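Local coordinates for outer membrane porin protein 32 (Delftia acidovorans, PDB 2FGQ), which forms trimeric, anion-selective channels through the outer membrane of this bacterium, and binds malate in the pore, at residues Asp11-Tyr16 with Ala287-Leu292; Ser32-Ser37 with Gly327-Phe332; Glu58-Gly63 with Gln306-Tyr311; Leu90-Val95 with Gly126-Gly131; Pro114-Arg119 with Ser301-Gln306. All blocks are in the same frame, centred on the assembly; numbering follows the deposited sequence.

Contact 1: Asp11-Tyr16 with Ala287-Leu292; sequences DTNVAY and ALYGNL
The phenol oxygen OH of Y289 is held by two residues of strand 4-17. The sounder bond comes from N13, whose ND2 lies 3.0 Å from OH of Y289 with an N-H...O angle of 163°. The acceptor sits in the amide plane of N13, while the amide and ring planes are 88° apart. CB of N13 also brushes the phenol end, 3.4 Å from OH of Y289. The phenol in turn donates to OD1 of D11, modelled at a doubtful 2.4 Å from OH of Y289. With CG of Y289 placed between its backbone N and carbonyl carbon (chi1 67°), the ring leans across the sheet instead of running along its own strand. D11 has further partners: OD2 takes the backbone N-H groups of A34 and S35, and OD1 that of G33, which holds the carboxylate in place beside the phenol. The segments 11-16 and 287-292 are not adjacent; their axes come within 9.1 Å, run in roughly the same direction, and belong to the first and fifteenth strands of the barrel. Strand 320-331 lies between them, while T12 and V14 pack against V79 and I138 of a second subunit.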
# COMPACT_ATOMS: atom_id res chain seq x y z
N ASP A 11 12.08 -0.70 -13.42
CA ASP A 11 13.01 0.10 -14.22
C ASP A 11 13.73 1.00 -13.21
O ASP A 11 13.11 1.87 -12.57
CB ASP A 11 12.25 0.90 -15.27
CG ASP A 11 13.12 1.83 -16.06
OD1 ASP A 11 14.07 2.42 -15.49
OD2 ASP A 11 12.85 2.05 -17.27
N THR A 12 15.02 0.73 -13.03
CA THR A 12 15.85 1.44 -12.06
C THR A 12 17.14 1.85 -12.74
O THR A 12 17.67 1.12 -13.59
CB THR A 12 16.06 0.55 -10.82
OG1 THR A 12 14.79 0.29 -10.25
CG2 THR A 12 16.83 1.25 -9.72
N ASN A 13 17.63 3.02 -12.36
CA ASN A 13 18.75 3.64 -13.07
C ASN A 13 19.70 4.34 -12.11
O ASN A 13 19.41 4.59 -10.95
CB ASN A 13 18.28 4.62 -14.18
CG ASN A 13 17.30 5.68 -13.65
OD1 ASN A 13 17.63 6.44 -12.72
ND2 ASN A 13 16.09 5.76 -14.25
N VAL A 14 20.87 4.69 -12.64
CA VAL A 14 21.68 5.75 -12.08
C VAL A 14 21.43 6.99 -12.94
O VAL A 14 21.28 6.91 -14.15
CB VAL A 14 23.18 5.36 -12.03
CG1 VAL A 14 24.01 6.51 -11.62
CG2 VAL A 14 23.38 4.20 -11.06
N ALA A 15 21.38 8.13 -12.28
CA ALA A 15 21.14 9.37 -12.95
C ALA A 15 21.95 10.52 -12.39
O ALA A 15 22.38 10.49 -11.25
CB ALA A 15 19.63 9.72 -13.00
N TYR A 16 22.13 11.53 -13.23
CA TYR A 16 22.90 12.71 -12.92
C TYR A 16 22.28 13.91 -13.62
O TYR A 16 21.88 13.83 -14.78
CB TYR A 16 24.31 12.51 -13.45
CG TYR A 16 25.17 13.74 -13.55
CD1 TYR A 16 25.17 14.53 -14.68
CD2 TYR A 16 25.99 14.11 -12.50
CE1 TYR A 16 25.97 15.66 -14.78
CE2 TYR A 16 26.81 15.24 -12.58
CZ TYR A 16 26.78 16.01 -13.72
OH TYR A 16 27.55 17.13 -13.81
N ALA A 287 15.82 -4.90 -20.92
CA ALA A 287 16.64 -3.99 -21.72
C ALA A 287 17.53 -3.16 -20.83
O ALA A 287 17.19 -2.84 -19.70
CB ALA A 287 15.74 -3.06 -22.53
N LEU A 288 18.70 -2.82 -21.36
CA LEU A 288 19.54 -1.77 -20.82
C LEU A 288 19.27 -0.50 -21.63
O LEU A 288 18.97 -0.56 -22.82
CB LEU A 288 21.00 -2.19 -20.94
CG LEU A 288 21.72 -3.01 -19.88
CD1 LEU A 288 20.92 -3.62 -18.81
CD2 LEU A 288 22.93 -3.85 -20.47
N TYR A 289 19.41 0.65 -21.00
CA TYR A 289 19.15 1.88 -21.71
C TYR A 289 19.96 3.03 -21.20
O TYR A 289 20.48 3.01 -20.09
CB TYR A 289 17.65 2.25 -21.64
CG TYR A 289 17.18 2.62 -20.24
CD1 TYR A 289 16.63 1.68 -19.39
CD2 TYR A 289 17.31 3.91 -19.77
CE1 TYR A 289 16.24 2.02 -18.09
CE2 TYR A 289 16.94 4.25 -18.48
CZ TYR A 289 16.35 3.32 -17.65
OH TYR A 289 15.94 3.70 -16.40
N GLY A 290 20.09 4.05 -22.04
CA GLY A 290 20.69 5.31 -21.68
C GLY A 290 19.97 6.47 -22.32
O GLY A 290 19.56 6.37 -23.47
N ASN A 291 19.81 7.53 -21.54
CA ASN A 291 19.23 8.78 -21.98
C ASN A 291 20.21 9.91 -21.68
O ASN A 291 20.80 9.93 -20.59
CB ASN A 291 17.95 9.08 -21.20
CG ASN A 291 16.88 8.06 -21.39
OD1 ASN A 291 16.13 7.76 -20.42
ND2 ASN A 291 16.72 7.59 -22.59
N LEU A 292 20.39 10.81 -22.65
CA LEU A 292 21.21 12.00 -22.50
C LEU A 292 20.36 13.17 -22.92
O LEU A 292 19.88 13.20 -24.05
CB LEU A 292 22.44 11.92 -23.43
CG LEU A 292 23.36 13.13 -23.53
CD1 LEU A 292 23.97 13.51 -22.19
CD2 LEU A 292 24.46 12.85 -24.56

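Contact 2: Ser32-Ser37 with Gly327-Phe332; sequences SGASTS and GIRHAF. With SO4 (sulfate ion), chain F.
R329 reaches S35 because its chain first leaves with CG trans to the backbone N (chi1 169°) and then bends twice, at chi2 and chi3, which brings the guanidinium to the loop 32-37. S35 meets it with OG swung beside its own backbone N, opposite the carbonyl carbon. NH2 of R329 donates to OG of S35 over 2.9 Å, but the bond is bent, with an angle of 135° at the hydrogen, and OG lies tilted by 31° from the guanidinium plane. CB of A34 packs obliquely on the same group, 3.6 Å from NH2 of R329. These residues belong to a 16-stranded antiparallel porin barrel, where a short loop breaks strand 26-48 and strand 320-331 is the last. Strand 4-17 separates the two, and the side chains of S35 and R329 both touch I9 on it. S32 braces the loop from within, its OG accepting from N of S37 over 2.8 Å. At its edge the guanidinium holds a sulfate in its plane, probably from the crystallisation liquor: NH2 of R329 donates to O4 of the sulfate over 2.9 Å, and NH1 to O1 over a longer 3.3 Å. NZ of K256 is also hydrogen-bonded to the sulfate. Beyond S35, OG1 of T36 is hydrogen-bonded to malate. At the chain end, F332 stacks its ring on F55 of a second subunit.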
# COMPACT_ATOMS: atom_id res chain seq x y z
N SER A 32 12.51 4.48 -13.57
CA SER A 32 11.53 4.75 -14.60
C SER A 32 12.08 5.64 -15.72
O SER A 32 11.43 6.59 -16.17
CB SER A 32 10.27 5.29 -13.93
OG SER A 32 9.68 4.31 -13.10
N GLY A 33 13.27 5.29 -16.21
CA GLY A 33 13.91 6.05 -17.28
C GLY A 33 13.46 5.68 -18.67
O GLY A 33 13.49 6.53 -19.55
N ALA A 34 13.09 4.42 -18.88
CA ALA A 34 12.65 3.89 -20.19
C ALA A 34 11.14 3.58 -20.19
O ALA A 34 10.44 3.88 -21.14
CB ALA A 34 13.46 2.67 -20.58
N SER A 35 10.63 2.99 -19.12
CA SER A 35 9.18 2.80 -18.91
C SER A 35 8.88 3.05 -17.46
O SER A 35 9.71 2.76 -16.60
CB SER A 35 8.76 1.38 -19.25
OG SER A 35 8.99 1.06 -20.61
N THR A 36 7.70 3.53 -17.16
CA THR A 36 7.34 3.68 -15.77
C THR A 36 7.23 2.34 -15.06
O THR A 36 6.54 1.44 -15.51
CB THR A 36 6.05 4.49 -15.62
OG1 THR A 36 6.19 5.75 -16.30
CG2 THR A 36 5.75 4.78 -14.15
N SER A 37 7.94 2.23 -13.95
CA SER A 37 7.89 1.03 -13.13
C SER A 37 6.50 0.87 -12.55
O SER A 37 5.88 1.85 -12.16
CB SER A 37 8.88 1.09 -11.97
OG SER A 37 10.19 1.31 -12.37
N GLY A 327 20.29 2.72 -17.11
CA GLY A 327 19.49 1.81 -16.30
C GLY A 327 19.12 0.51 -16.97
O GLY A 327 19.57 0.18 -18.06
N ILE A 328 18.30 -0.25 -16.25
CA ILE A 328 17.79 -1.53 -16.70
C ILE A 328 16.28 -1.47 -16.52
O ILE A 328 15.77 -0.96 -15.51
CB ILE A 328 18.42 -2.71 -15.89
CG1 ILE A 328 17.87 -4.07 -16.35
CG2 ILE A 328 18.25 -2.58 -14.40
CD1 ILE A 328 18.66 -5.27 -15.87
N ARG A 329 15.59 -2.03 -17.50
CA ARG A 329 14.15 -2.19 -17.41
C ARG A 329 13.84 -3.68 -17.53
O ARG A 329 14.23 -4.33 -18.49
CB ARG A 329 13.51 -1.42 -18.57
CG ARG A 329 12.06 -1.72 -18.76
CD ARG A 329 11.89 -2.30 -20.17
NE ARG A 329 11.59 -1.14 -20.82
CZ ARG A 329 11.70 -0.73 -22.11
NH1 ARG A 329 12.20 -1.39 -23.19
NH2 ARG A 329 11.22 0.48 -22.31
N HIS A 330 13.11 -4.22 -16.56
CA HIS A 330 12.75 -5.62 -16.54
C HIS A 330 11.24 -5.73 -16.39
O HIS A 330 10.67 -5.36 -15.35
CB HIS A 330 13.42 -6.38 -15.43
CG HIS A 330 13.10 -7.83 -15.46
ND1 HIS A 330 12.33 -8.46 -14.51
CD2 HIS A 330 13.40 -8.76 -16.39
CE1 HIS A 330 12.19 -9.74 -14.87
NE2 HIS A 330 12.86 -9.94 -15.98
N ALA A 331 10.61 -6.27 -17.41
CA ALA A 331 9.16 -6.50 -17.42
C ALA A 331 8.87 -7.93 -17.01
O ALA A 331 9.66 -8.83 -17.29
CB ALA A 331 8.59 -6.26 -18.81
N PHE A 332 7.72 -8.13 -16.37
CA PHE A 332 7.29 -9.47 -16.00
C PHE A 332 5.78 -9.61 -16.14
O PHE A 332 5.05 -8.61 -16.28
CB PHE A 332 7.77 -9.83 -14.60
CG PHE A 332 7.30 -8.90 -13.52
CD1 PHE A 332 6.12 -9.14 -12.82
CD2 PHE A 332 8.04 -7.80 -13.16
CE1 PHE A 332 5.69 -8.30 -11.81
CE2 PHE A 332 7.60 -6.94 -12.15
CZ PHE A 332 6.40 -7.22 -11.48
OXT PHE A 332 5.32 -10.76 -16.14
S SO4 F . 11.08 1.43 -26.02
O1 SO4 F . 11.86 0.19 -26.03
O2 SO4 F . 11.61 2.37 -27.02
O3 SO4 F . 9.69 1.11 -26.38
O4 SO4 F . 11.11 2.05 -24.69

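Contact 3: Glu58-Gly63 with Gln306-Tyr311; sequences EGEIFG and QAKGVY. With CA (calcium ion), chain C.
The F62 ring is touched by K308, whose CD comes obliquely to within 4.3 Å of CE1 of F62, and one face of the ring carries E60: CG of that residue stands 3.6 Å above the plane, shifted toward the rim. The E60 side chain therefore crosses F62 on its way to the lysine. Its extended chain delivers the carboxylate to K308, which arrives from the opposite direction. OE2 of E60 uses its syn lone pair to take NZ of K308 at 2.7 Å, a salt bridge, and a bend at chi3 (-87°) turns the ammonium end of the lysine into it. A water completes the pairing, donating to OE1 of E60 over 2.7 Å and accepting from NZ of K308 over 3.2 Å, so OE2 is linked to the ammonium directly and OE1 through the water. A glutamine here would probably leave the K308 ammonium without its charged mate. Around the lysine the backbone is tightly folded: A307 is the centre of an inverse gamma turn, and V310 and Y311 both face it in a classic beta bulge, O of A307 accepting from N of each. K308 itself is paired by its backbone to T31. One residue further on, O of G309 binds calcium at 2.3 Å, alongside L29, D64 and a water, while E158 and N136 of a second subunit supply further ligands. The side chain of K308 is about 6 Å from the bound malate, and the salt bridge thus lies between the ligand pocket and a calcium site that joins two subunits of the porin trimer.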
# COMPACT_ATOMS: atom_id res chain seq x y z
N GLU A 58 -3.43 -1.02 -11.18
CA GLU A 58 -2.01 -0.81 -11.42
C GLU A 58 -1.50 0.38 -10.63
O GLU A 58 -2.10 1.44 -10.59
CB GLU A 58 -1.81 -0.58 -12.89
CG GLU A 58 -0.39 -0.37 -13.35
CD GLU A 58 -0.28 -0.07 -14.84
OE1 GLU A 58 -0.95 -0.74 -15.65
OE2 GLU A 58 0.55 0.80 -15.21
N GLY A 59 -0.33 0.19 -10.04
CA GLY A 59 0.36 1.22 -9.30
C GLY A 59 1.82 1.34 -9.66
O GLY A 59 2.43 0.39 -10.13
N GLU A 60 2.35 2.53 -9.42
CA GLU A 60 3.75 2.78 -9.71
C GLU A 60 4.63 2.13 -8.63
O GLU A 60 4.27 2.00 -7.45
CB GLU A 60 4.04 4.28 -9.71
CG GLU A 60 5.42 4.65 -10.20
CD GLU A 60 5.63 6.11 -10.57
OE1 GLU A 60 4.65 6.89 -10.61
OE2 GLU A 60 6.81 6.44 -10.90
N ILE A 61 5.79 1.66 -9.10
CA ILE A 61 6.85 1.14 -8.26
C ILE A 61 8.01 2.12 -8.22
O ILE A 61 8.40 2.67 -9.23
CB ILE A 61 7.31 -0.25 -8.80
CG1 ILE A 61 6.18 -1.26 -8.62
CG2 ILE A 61 8.62 -0.71 -8.19
CD1 ILE A 61 5.89 -1.65 -7.20
N PHE A 62 8.58 2.30 -7.05
CA PHE A 62 9.74 3.12 -6.81
C PHE A 62 10.84 2.26 -6.19
O PHE A 62 10.92 2.12 -4.96
CB PHE A 62 9.39 4.31 -5.88
CG PHE A 62 8.26 5.17 -6.39
CD1 PHE A 62 8.51 6.23 -7.26
CD2 PHE A 62 6.97 4.89 -6.03
CE1 PHE A 62 7.46 7.03 -7.74
CE2 PHE A 62 5.93 5.66 -6.50
CZ PHE A 62 6.17 6.73 -7.37
N GLY A 63 11.64 1.63 -7.05
CA GLY A 63 12.60 0.64 -6.59
C GLY A 63 13.71 1.23 -5.77
O GLY A 63 14.29 0.53 -4.95
N GLN A 306 13.52 15.70 -15.73
CA GLN A 306 12.77 14.89 -14.76
C GLN A 306 13.50 13.58 -14.45
O GLN A 306 13.09 12.51 -14.92
CB GLN A 306 11.39 14.63 -15.32
CG GLN A 306 10.61 15.93 -15.50
CD GLN A 306 10.44 16.69 -14.23
OE1 GLN A 306 11.06 17.77 -14.01
NE2 GLN A 306 9.60 16.17 -13.37
N ALA A 307 14.59 13.67 -13.67
CA ALA A 307 15.35 12.46 -13.29
C ALA A 307 14.67 11.89 -12.03
O ALA A 307 15.08 12.21 -10.91
CB ALA A 307 16.82 12.78 -13.00
N LYS A 308 13.61 11.10 -12.23
CA LYS A 308 12.77 10.64 -11.14
C LYS A 308 13.62 9.85 -10.15
O LYS A 308 14.38 8.96 -10.55
CB LYS A 308 11.65 9.76 -11.64
CG LYS A 308 10.69 9.29 -10.58
CD LYS A 308 9.49 8.54 -11.19
CE LYS A 308 8.35 9.47 -11.59
NZ LYS A 308 7.23 8.77 -12.27
N GLY A 309 13.47 10.18 -8.88
CA GLY A 309 14.20 9.56 -7.79
C GLY A 309 15.55 10.15 -7.56
O GLY A 309 16.25 9.71 -6.65
N VAL A 310 15.94 11.14 -8.37
CA VAL A 310 17.23 11.81 -8.16
C VAL A 310 17.03 13.31 -8.02
O VAL A 310 17.29 13.87 -6.95
CB VAL A 310 18.28 11.45 -9.25
CG1 VAL A 310 19.58 12.23 -9.03
CG2 VAL A 310 18.55 9.96 -9.20
N TYR A 311 16.56 13.95 -9.08
CA TYR A 311 16.21 15.36 -9.01
C TYR A 311 15.26 15.67 -10.16
O TYR A 311 15.58 15.38 -11.32
CB TYR A 311 17.45 16.25 -9.09
CG TYR A 311 17.09 17.72 -8.89
CD1 TYR A 311 16.68 18.19 -7.65
CD2 TYR A 311 17.04 18.61 -9.98
CE1 TYR A 311 16.27 19.50 -7.49
CE2 TYR A 311 16.62 19.95 -9.81
CZ TYR A 311 16.24 20.38 -8.57
OH TYR A 311 15.84 21.68 -8.36
CA CA C . 16.81 7.96 -5.30
O HOH W 1 4.99 9.49 -10.03
O HOH W 2 15.17 8.69 -3.61

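Contact 4: Leu90-Val95 with Gly126-Gly131; sequences LGRDLV and GADDNG
R92 and D128 approach from opposite directions and meet end-on, the two terminal nitrogens of the guanidinium facing the two carboxylate oxygens. NH1 of R92 lies 2.9 Å from OD2 of D128, with an N-H...O angle of 170°, and NH2 of R92 lies 3.0 Å from OD1 of D128; the first pair is a salt bridge and the second bond belongs to the same pairing. Both oxygens lie close to the guanidinium plane, whereas the carboxylate is turned against it by 36°. OD2 is consequently approached from above the carboxylate plane, and OD1 on its syn side but also somewhat out of plane. The R92 chain, extended from CG to NE, reaches across to D128, and NE is held by O of K74, so the rotation of the guanidinium is set from its inner end as well as its tip. On the other side, D128 opens a type I turn closed by N of G131 onto O of D128, 3.1 Å apart; the same O also accepts from NE2 of Q192 of the barrel wall. N of G126 donates to OD2 of D129 over 3.0 Å. A second touch is a van der Waals one, a methyl on a carbonyl oxygen: CG2 of V95 rests 3.5 Å from O of G131. V95 is the N-cap residue of helix 96-101, and its backbone pairs with I132, while its neighbour L94 touches malate. The two segments thus tie the start of the constriction loop to its return. In porins generally, this long loop folds into the barrel and narrows the channel.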
# COMPACT_ATOMS: atom_id res chain seq x y z
N LEU A 90 -14.88 2.46 -15.98
CA LEU A 90 -15.13 3.27 -14.80
C LEU A 90 -13.97 3.18 -13.84
O LEU A 90 -13.60 2.07 -13.46
CB LEU A 90 -16.34 2.76 -14.02
CG LEU A 90 -17.81 3.04 -14.41
CD1 LEU A 90 -18.09 3.33 -15.78
CD2 LEU A 90 -18.82 2.07 -13.75
N GLY A 91 -13.49 4.34 -13.38
CA GLY A 91 -12.43 4.39 -12.40
C GLY A 91 -11.26 5.26 -12.82
O GLY A 91 -11.12 5.72 -13.98
N ARG A 92 -10.36 5.50 -11.88
CA ARG A 92 -9.18 6.28 -12.15
C ARG A 92 -8.34 5.66 -13.29
O ARG A 92 -8.11 4.45 -13.33
CB ARG A 92 -8.31 6.38 -10.91
CG ARG A 92 -7.11 7.32 -11.21
CD ARG A 92 -6.38 7.71 -10.04
NE ARG A 92 -5.14 8.37 -10.36
CZ ARG A 92 -4.99 9.67 -10.48
NH1 ARG A 92 -6.02 10.51 -10.46
NH2 ARG A 92 -3.78 10.15 -10.67
N ASP A 93 -7.91 6.51 -14.20
CA ASP A 93 -7.13 6.07 -15.35
C ASP A 93 -6.54 7.27 -16.01
O ASP A 93 -6.88 8.43 -15.69
CB ASP A 93 -8.11 5.37 -16.31
CG ASP A 93 -7.46 4.46 -17.32
OD1 ASP A 93 -6.19 4.29 -17.41
OD2 ASP A 93 -8.23 3.83 -18.10
N LEU A 94 -5.67 7.01 -16.95
CA LEU A 94 -5.35 8.02 -17.97
C LEU A 94 -6.62 8.56 -18.61
O LEU A 94 -7.53 7.79 -18.93
CB LEU A 94 -4.46 7.45 -19.07
CG LEU A 94 -3.05 7.02 -18.64
CD1 LEU A 94 -2.46 6.20 -19.76
CD2 LEU A 94 -2.24 8.23 -18.35
N VAL A 95 -6.70 9.87 -18.76
CA VAL A 95 -7.83 10.44 -19.52
C VAL A 95 -7.59 10.17 -21.02
O VAL A 95 -6.47 9.93 -21.42
CB VAL A 95 -8.02 11.95 -19.24
CG1 VAL A 95 -8.38 12.15 -17.77
CG2 VAL A 95 -6.82 12.78 -19.63
N GLY A 126 -5.53 21.52 -8.33
CA GLY A 126 -6.22 20.24 -8.51
C GLY A 126 -5.27 19.06 -8.33
O GLY A 126 -4.07 19.23 -8.35
N ALA A 127 -5.83 17.88 -8.22
CA ALA A 127 -5.04 16.65 -8.01
C ALA A 127 -4.26 16.27 -9.27
O ALA A 127 -3.17 15.70 -9.17
CB ALA A 127 -5.97 15.51 -7.62
N ASP A 128 -4.80 16.62 -10.44
CA ASP A 128 -4.24 16.15 -11.70
C ASP A 128 -4.19 17.27 -12.75
O ASP A 128 -4.63 17.12 -13.89
CB ASP A 128 -5.03 14.95 -12.23
CG ASP A 128 -4.92 13.74 -11.32
OD1 ASP A 128 -3.79 13.11 -11.29
OD2 ASP A 128 -5.87 13.40 -10.58
N ASP A 129 -3.58 18.37 -12.34
CA ASP A 129 -3.45 19.53 -13.24
C ASP A 129 -2.31 19.41 -14.22
O ASP A 129 -2.01 20.37 -14.95
CB ASP A 129 -3.37 20.82 -12.43
CG ASP A 129 -4.74 21.36 -12.09
OD1 ASP A 129 -5.73 21.02 -12.79
OD2 ASP A 129 -4.89 22.17 -11.15
N ASN A 130 -1.70 18.23 -14.29
CA ASN A 130 -0.87 17.91 -15.45
C ASN A 130 -1.65 17.33 -16.63
O ASN A 130 -1.08 17.07 -17.68
CB ASN A 130 0.32 16.99 -15.08
CG ASN A 130 -0.07 15.67 -14.45
OD1 ASN A 130 0.82 14.98 -13.84
ND2 ASN A 130 -1.32 15.29 -14.54
N GLY A 131 -2.95 17.14 -16.47
CA GLY A 131 -3.80 16.66 -17.55
C GLY A 131 -3.61 15.21 -17.94
O GLY A 131 -4.04 14.80 -19.01

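Contact 5: Pro114-Arg119 with Ser301-Gln306; sequences PFMGFR and STLGLQ
L303 touches both M116 and R119 where the inward-folded constriction loop of the porin meets the long loop that follows strand 286-297. CE of M116 lies 3.7 Å from CD1 of L303 and 3.9 Å from CD2, the two side chains sliding past each other in opposite directions. CD2 also sits over a face of the R119 guanidinium, 3.7 Å from NH1 and offset toward the rim, so one methyl covers part of one face of the flat cation. The methionine reaches from the constriction loop toward L303, and its bend at chi3 (46°) turns CE onto the leucine. An alanine here lacks both methyls and would probably leave CE of M116 without its apolar partner and that R119 face without this cover. A second shell holds the three residues. L303 packs on A271, L295 and N297 of the barrel wall, so its branch is wedged between wall and loop. R119 is in a cation-pi contact with W121 and its O accepts from R203, while N of M116 is bonded to OH of Y262. S301, at the start of the second segment, is hydrogen-bonded to N297 and Q264, which ties that end to strands 286-297 and 253-264. Further back, F118 centres an inverse gamma turn, marked by a weak bond from N of R119 to O of G117, and the F115 ring packs on L222 and Q224, with N of G117 3.4 Å above its plane, over the ring centre.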
# COMPACT_ATOMS: atom_id res chain seq x y z
N PRO A 114 11.36 13.14 -22.02
CA PRO A 114 10.07 13.11 -22.69
C PRO A 114 9.53 14.50 -22.93
O PRO A 114 10.01 15.50 -22.40
CB PRO A 114 9.19 12.36 -21.71
CG PRO A 114 9.65 12.82 -20.42
CD PRO A 114 11.20 13.00 -20.57
N PHE A 115 8.51 14.52 -23.74
CA PHE A 115 7.71 15.73 -23.94
C PHE A 115 7.12 16.17 -22.62
O PHE A 115 6.56 15.34 -21.87
CB PHE A 115 6.59 15.37 -24.89
CG PHE A 115 5.70 16.51 -25.27
CD1 PHE A 115 6.23 17.63 -25.91
CD2 PHE A 115 4.37 16.46 -25.00
CE1 PHE A 115 5.37 18.69 -26.30
CE2 PHE A 115 3.52 17.50 -25.39
CZ PHE A 115 4.04 18.61 -26.02
N MET A 116 7.21 17.47 -22.33
CA MET A 116 6.74 18.01 -21.03
C MET A 116 5.41 18.74 -21.14
O MET A 116 5.02 19.43 -20.20
CB MET A 116 7.76 19.03 -20.48
CG MET A 116 9.11 18.51 -20.24
SD MET A 116 10.20 19.93 -19.65
CE MET A 116 9.26 20.70 -18.48
N GLY A 117 4.74 18.69 -22.29
CA GLY A 117 3.49 19.44 -22.45
C GLY A 117 2.42 19.15 -21.38
O GLY A 117 1.71 20.05 -20.92
N PHE A 118 2.30 17.87 -21.01
CA PHE A 118 1.32 17.46 -19.97
C PHE A 118 1.95 17.71 -18.62
O PHE A 118 2.45 16.78 -17.96
CB PHE A 118 0.88 16.00 -20.13
CG PHE A 118 0.14 15.71 -21.40
CD1 PHE A 118 -1.22 15.87 -21.43
CD2 PHE A 118 0.79 15.24 -22.54
CE1 PHE A 118 -1.96 15.57 -22.55
CE2 PHE A 118 0.04 15.00 -23.74
CZ PHE A 118 -1.33 15.14 -23.71
N ARG A 119 1.89 18.96 -18.19
CA ARG A 119 2.43 19.37 -16.89
C ARG A 119 1.58 20.51 -16.33
O ARG A 119 0.78 21.14 -17.04
CB ARG A 119 3.94 19.65 -16.91
CG ARG A 119 4.30 20.90 -17.55
CD ARG A 119 5.83 21.12 -17.59
NE ARG A 119 6.42 21.25 -16.26
CZ ARG A 119 6.41 22.36 -15.52
NH1 ARG A 119 5.85 23.47 -15.96
NH2 ARG A 119 6.94 22.34 -14.31
N SER A 301 12.64 31.42 -17.77
CA SER A 301 12.31 29.99 -17.69
C SER A 301 13.24 29.26 -16.74
O SER A 301 14.44 29.52 -16.71
CB SER A 301 12.35 29.39 -19.09
OG SER A 301 11.92 28.03 -19.10
N THR A 302 12.65 28.34 -15.98
CA THR A 302 13.32 27.60 -14.91
C THR A 302 13.05 26.09 -14.96
O THR A 302 13.13 25.42 -13.93
CB THR A 302 12.87 28.09 -13.51
OG1 THR A 302 11.45 28.02 -13.41
CG2 THR A 302 13.27 29.53 -13.25
N LEU A 303 12.71 25.57 -16.13
CA LEU A 303 12.38 24.16 -16.27
C LEU A 303 13.57 23.26 -16.02
O LEU A 303 14.69 23.54 -16.41
CB LEU A 303 11.79 23.86 -17.64
CG LEU A 303 10.49 24.58 -17.99
CD1 LEU A 303 10.09 24.20 -19.39
CD2 LEU A 303 9.35 24.29 -16.98
N GLY A 304 13.29 22.14 -15.39
CA GLY A 304 14.30 21.13 -15.15
C GLY A 304 13.93 19.77 -15.70
O GLY A 304 12.74 19.41 -15.84
N LEU A 305 14.96 18.99 -15.97
CA LEU A 305 14.79 17.63 -16.44
C LEU A 305 14.22 16.74 -15.32
O LEU A 305 14.47 16.96 -14.12
CB LEU A 305 16.11 17.09 -16.92
CG LEU A 305 16.75 17.78 -18.11
CD1 LEU A 305 18.22 17.38 -18.23
CD2 LEU A 305 15.97 17.42 -19.37
N GLN A 306 13.52 15.70 -15.73
CA GLN A 306 12.77 14.89 -14.76
C GLN A 306 13.50 13.58 -14.45
O GLN A 306 13.09 12.51 -14.92
CB GLN A 306 11.39 14.63 -15.32
CG GLN A 306 10.61 15.93 -15.50
CD GLN A 306 10.44 16.69 -14.23
OE1 GLN A 306 11.06 17.77 -14.01
NE2 GLN A 306 9.60 16.17 -13.37

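Contacts 1, 2 and 3 lie together, their centres 9 to 12 Å apart. Contacts 1 and 2 and residues 58-63 fall on one arc of the barrel, where strands 286-297, 320-331, 4-17, 26-48 and 51-60 follow one another and the two chain ends meet to close the sheet; the loop 306-311 reaches this arc. All three touch the second subunit. Contacts 1 and 2 alternate along the chain and touch through backbone bonds of D11 with S32 and A287 with R329. Contact 3 shares Q306 with contact 5, their centres 16 Å apart. Contacts 4 and 5 touch through N130 and F118 on the constriction loop; contacts 4 and 1 have centres about 27 Å apart, across the chain's centre. Together, the five join the barrel seam, the pore loops and the trimer interface.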